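Local coordinates for OTU domain-containing protein wMelOTU (Wolbachia pipientis wMel, PDB 6W9O) that acts as an OTU-family deubiquitinase, a cysteine protease thought to serve as a bacterial effector that removes ubiquitin from modified proteins, at residues Asn50-Cys53 / Phe54-Ser57; Asp56-Arg59 / Gln60-Gln64. One frame throughout, in Å; residues are numbered along the deposited sequence.

Both contacts are local and follow one another along the chain: interaction 1 runs from the Asn50-Ser52 loop into the first turn of helix 53-66, and interaction 2 lies wholly on that helix. Their centres are 10 Å apart and they share Asp56 and Ser57. Interaction 1 holds Cys53, at the start of the helix, which is probably the nucleophile, as in other OTU proteases. Asp56 joins the two, since its backbone N closes the first turn in interaction 1, while its carboxylate receives the Arg59 guanidinium in interaction 2. That salt bridge starts about one turn on from Cys53, whose SG lies 9.4 Å from Asp56 OD1.

Interaction 1: residues Asn50-Cys53 / Phe54-Ser57; sequences NGSC and FFDS
Ser57 turns its hydroxyl back onto the carbonyl of Cys53, OG donating to O at 2.7 Å, because chi1 of -65° sets OG beside its own backbone N. The backbone N of Ser57 gives the same oxygen a second hydrogen bond, also an i to i+4 bond. The two donors come from opposite faces of the carbonyl plane, so Cys53 O is gripped from both sides. One residue earlier, Asp56 N bonds to Ser52 O at 2.9 Å, and the CB atoms of Phe55 and Asp56 pack against that oxygen, at 3.6 Å and 3.5 Å from it. The Cys53 thiol takes the crowded position between backbone N and carbonyl carbon (chi1 64°), which brings SG to 3.3 Å from Phe54 N. A water accepts from that N and donates to Gly51 O, tying loop to helix. Phe54 CD2 lies 3.9 Å above the centre of the Phe55 ring, and Phe54 also meets Phe192 edge-to-face. Ser52 is at the N-cap position, but its side chain makes no capping bond; OG is hydrogen-bonded to Arg76 instead. Asn50 OD1 accepts from Ser52 N at 2.9 Å, closing an Asx turn. A cysteine at the start of a helix, just after a loop, is typical of papain-like cysteine proteases, the OTU family among them, and Cys53 is probably the nucleophile.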
loop_
_atom_site.group_PDB
_atom_site.type_symbol
_atom_site.label_atom_id
_atom_site.label_comp_id
_atom_site.label_asym_id
_atom_site.label_seq_id
_atom_site.Cartn_x
_atom_site.Cartn_y
_atom_site.Cartn_z
ATOM N N ASN A 50 -13.757 3.347 5.703
ATOM C CA ASN A 50 -14.321 2.333 6.591
ATOM C C ASN A 50 -13.250 1.547 7.343
ATOM O O ASN A 50 -13.574 0.529 7.983
ATOM C CB ASN A 50 -15.167 1.346 5.775
ATOM C CG ASN A 50 -14.327 0.594 4.742
ATOM O OD1 ASN A 50 -13.147 0.927 4.514
ATOM N ND2 ASN A 50 -14.926 -0.409 4.090
ATOM N N GLY A 51 -11.990 2.015 7.320
ATOM C CA GLY A 51 -10.873 1.311 7.906
ATOM C C GLY A 51 -9.961 0.712 6.846
ATOM O O GLY A 51 -8.857 0.242 7.172
ATOM N N SER A 52 -10.431 0.635 5.588
ATOM C CA SER A 52 -9.668 0.002 4.528
ATOM C C SER A 52 -8.934 0.993 3.637
ATOM O O SER A 52 -8.527 0.617 2.530
ATOM C CB SER A 52 -10.590 -0.869 3.678
ATOM O OG SER A 52 -10.992 -1.991 4.496
ATOM N N CYS A 53 -8.658 2.216 4.123
ATOM C CA CYS A 53 -8.025 3.200 3.233
ATOM C C CYS A 53 -6.668 2.753 2.720
ATOM O O CYS A 53 -6.267 3.187 1.639
ATOM C CB CYS A 53 -7.869 4.549 3.942
ATOM S SG CYS A 53 -6.757 4.546 5.383
ATOM N N PHE A 54 -5.895 1.958 3.484
ATOM C CA PHE A 54 -4.601 1.533 2.955
ATOM C C PHE A 54 -4.812 0.662 1.746
ATOM O O PHE A 54 -4.196 0.886 0.684
ATOM C CB PHE A 54 -3.812 0.713 4.019
ATOM C CG PHE A 54 -2.608 0.071 3.439
ATOM C CD1 PHE A 54 -1.472 0.846 3.120
ATOM C CD2 PHE A 54 -2.650 -1.255 3.102
ATOM C CE1 PHE A 54 -0.398 0.288 2.472
ATOM C CE2 PHE A 54 -1.575 -1.850 2.449
ATOM C CZ PHE A 54 -0.440 -1.062 2.113
ATOM N N PHE A 55 -5.681 -0.331 1.887
ATOM C CA PHE A 55 -5.930 -1.283 0.799
ATOM C C PHE A 55 -6.552 -0.589 -0.394
ATOM O O PHE A 55 -6.198 -0.895 -1.566
ATOM C CB PHE A 55 -6.851 -2.390 1.326
ATOM C CG PHE A 55 -6.230 -3.137 2.493
ATOM C CD1 PHE A 55 -5.266 -4.099 2.298
ATOM C CD2 PHE A 55 -6.625 -2.813 3.789
ATOM C CE1 PHE A 55 -4.675 -4.739 3.360
ATOM C CE2 PHE A 55 -6.034 -3.468 4.858
ATOM C CZ PHE A 55 -5.080 -4.424 4.651
ATOM N N ASP A 56 -7.478 0.328 -0.139
ATOM C CA ASP A 56 -8.137 1.049 -1.240
ATOM C C ASP A 56 -7.156 1.983 -1.946
ATOM O O ASP A 56 -7.244 2.151 -3.188
ATOM C CB ASP A 56 -9.317 1.839 -0.692
ATOM C CG ASP A 56 -10.246 2.338 -1.795
ATOM O OD1 ASP A 56 -10.672 1.471 -2.599
ATOM O OD2 ASP A 56 -10.634 3.542 -1.807
ATOM N N SER A 57 -6.253 2.622 -1.216
ATOM C CA SER A 57 -5.255 3.486 -1.869
ATOM C C SER A 57 -4.303 2.656 -2.717
ATOM O O SER A 57 -4.031 2.991 -3.897
ATOM C CB SER A 57 -4.449 4.225 -0.791
ATOM O OG SER A 57 -5.291 5.101 -0.063
HETATM O O HOH W 1 -6.419 0.470 6.030
#

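Interaction 2: residues Asp56-Arg59 / Gln60-Gln64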
loop_
_atom_site.group_PDB
_atom_site.type_symbol
_atom_site.label_atom_id
_atom_site.label_comp_id
_atom_site.label_asym_id
_atom_site.label_seq_id
_atom_site.Cartn_x
_atom_site.Cartn_y
_atom_site.Cartn_z
ATOM N N ASP A 56 -7.478 0.328 -0.139
ATOM C CA ASP A 56 -8.137 1.049 -1.240
ATOM C C ASP A 56 -7.156 1.983 -1.946
ATOM O O ASP A 56 -7.244 2.151 -3.188
ATOM C CB ASP A 56 -9.317 1.839 -0.692
ATOM C CG ASP A 56 -10.246 2.338 -1.795
ATOM O OD1 ASP A 56 -10.672 1.471 -2.599
ATOM O OD2 ASP A 56 -10.634 3.542 -1.807
ATOM N N SER A 57 -6.253 2.622 -1.216
ATOM C CA SER A 57 -5.255 3.486 -1.869
ATOM C C SER A 57 -4.303 2.656 -2.717
ATOM O O SER A 57 -4.031 2.991 -3.897
ATOM C CB SER A 57 -4.449 4.225 -0.791
ATOM O OG SER A 57 -5.291 5.101 -0.063
ATOM N N PHE A 58 -3.826 1.526 -2.176
ATOM C CA PHE A 58 -2.963 0.623 -2.944
ATOM C C PHE A 58 -3.681 0.118 -4.186
ATOM O O PHE A 58 -3.107 0.112 -5.278
ATOM C CB PHE A 58 -2.559 -0.559 -2.036
ATOM C CG PHE A 58 -1.518 -1.480 -2.625
ATOM C CD1 PHE A 58 -0.170 -1.378 -2.230
ATOM C CD2 PHE A 58 -1.878 -2.481 -3.546
ATOM C CE1 PHE A 58 0.789 -2.230 -2.801
ATOM C CE2 PHE A 58 -0.903 -3.348 -4.065
ATOM C CZ PHE A 58 0.437 -3.158 -3.701
ATOM N N ARG A 59 -4.936 -0.301 -4.041
ATOM C CA ARG A 59 -5.719 -0.801 -5.195
ATOM C C ARG A 59 -5.796 0.235 -6.302
ATOM O O ARG A 59 -5.707 -0.127 -7.492
ATOM C CB ARG A 59 -7.168 -1.094 -4.705
ATOM C CG ARG A 59 -8.226 -1.204 -5.814
ATOM C CD ARG A 59 -9.596 -1.351 -5.226
ATOM N NE ARG A 59 -10.187 -0.044 -4.952
ATOM C CZ ARG A 59 -10.734 0.769 -5.863
ATOM N NH1 ARG A 59 -10.723 0.469 -7.167
ATOM N NH2 ARG A 59 -11.308 1.901 -5.456
ATOM N N GLN A 60 -6.083 1.504 -5.948
ATOM C CA GLN A 60 -6.301 2.489 -7.004
ATOM C C GLN A 60 -5.014 2.761 -7.745
ATOM O O GLN A 60 -5.027 2.915 -8.984
ATOM C CB GLN A 60 -6.874 3.775 -6.423
ATOM C CG GLN A 60 -8.353 3.619 -5.965
ATOM C CD GLN A 60 -8.855 4.928 -5.443
ATOM O OE1 GLN A 60 -8.842 5.935 -6.156
ATOM N NE2 GLN A 60 -9.269 4.960 -4.163
ATOM N N SER A 61 -3.895 2.878 -7.031
ATOM C CA SER A 61 -2.641 3.162 -7.734
ATOM C C SER A 61 -2.210 1.947 -8.543
ATOM O O SER A 61 -1.758 2.083 -9.703
ATOM C CB SER A 61 -1.586 3.588 -6.686
ATOM O OG SER A 61 -0.293 3.683 -7.304
ATOM N N LEU A 62 -2.425 0.733 -8.002
ATOM C CA LEU A 62 -2.113 -0.488 -8.758
ATOM C C LEU A 62 -2.884 -0.532 -10.062
ATOM O O LEU A 62 -2.325 -0.856 -11.125
ATOM C CB LEU A 62 -2.439 -1.727 -7.911
ATOM C CG LEU A 62 -2.101 -3.078 -8.566
ATOM C CD1 LEU A 62 -0.592 -3.250 -8.623
ATOM C CD2 LEU A 62 -2.800 -4.217 -7.808
ATOM N N GLU A 63 -4.181 -0.213 -10.021
ATOM C CA GLU A 63 -4.971 -0.323 -11.239
ATOM C C GLU A 63 -4.481 0.699 -12.264
ATOM O O GLU A 63 -4.362 0.399 -13.467
ATOM C CB GLU A 63 -6.460 -0.104 -10.941
ATOM C CG GLU A 63 -7.256 -0.232 -12.270
ATOM C CD GLU A 63 -8.760 -0.100 -12.136
ATOM O OE1 GLU A 63 -9.270 -0.096 -10.963
ATOM O OE2 GLU A 63 -9.454 -0.047 -13.150
ATOM N N GLN A 64 -4.203 1.921 -11.815
ATOM C CA GLN A 64 -3.813 2.927 -12.793
ATOM C C GLN A 64 -2.452 2.612 -13.394
ATOM O O GLN A 64 -2.226 2.825 -14.596
ATOM C CB GLN A 64 -3.783 4.284 -12.077
ATOM C CG GLN A 64 -3.643 5.414 -13.031
ATOM C CD GLN A 64 -3.877 6.756 -12.324
ATOM O OE1 GLN A 64 -2.957 7.279 -11.803
ATOM N NE2 GLN A 64 -5.087 7.287 -12.374
HETATM O O HOH W 2 -9.310 -1.702 -8.740
#
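Gln60 lays its CG over one face of the Arg59 guanidinium, 3.5 Å above the plane and offset toward the rim, with Arg59 NH2 as its closest atom there. Its amide is turned only 28° from the guanidinium plane. Arg59 gets its head into this position by bending at chi3 (87°), which swings the group back along the helix to Asp56. There NE and NH2 take hold of a single oxygen side-on: NE to Asp56 OD1 is 2.8 Å and NH2 to the same OD1 is 3.0 Å. That oxygen lies in the guanidinium plane, so the salt bridge fixes the group's rotation while Gln60 covers a face. On the same side of the helix, Gln60 NE2 also reaches Asp56 OD2 at 3.1 Å, a weak, bent bond; NE2 has its firmer partner in Gln46 O, and OD2 accepts from Ile48 N. These side chains lie on helix 53-66, the OTU-domain helix beginning at Cys53, whose i to i+4 backbone bonds run from Gln60 N to Asp56 O through to Glu63 N to Arg59 O. Strands 181-188 and 191-197 and helix 126-137 pack against it, and Phe58 and Leu62 belong to that buried side, CE2 of Phe58 lying 4.3 Å from CD2 of Leu62 while both residues touch Val182. The third guanidinium nitrogen, Arg59 NH1, stays 4.1 Å from Glu63 OE1, too far for a salt bridge. A water spans the gap instead, accepting from NH1 and donating to OE1 at 2.7 Å; the other Glu63 oxygen, OE2, takes a hydrogen bond from Gln69.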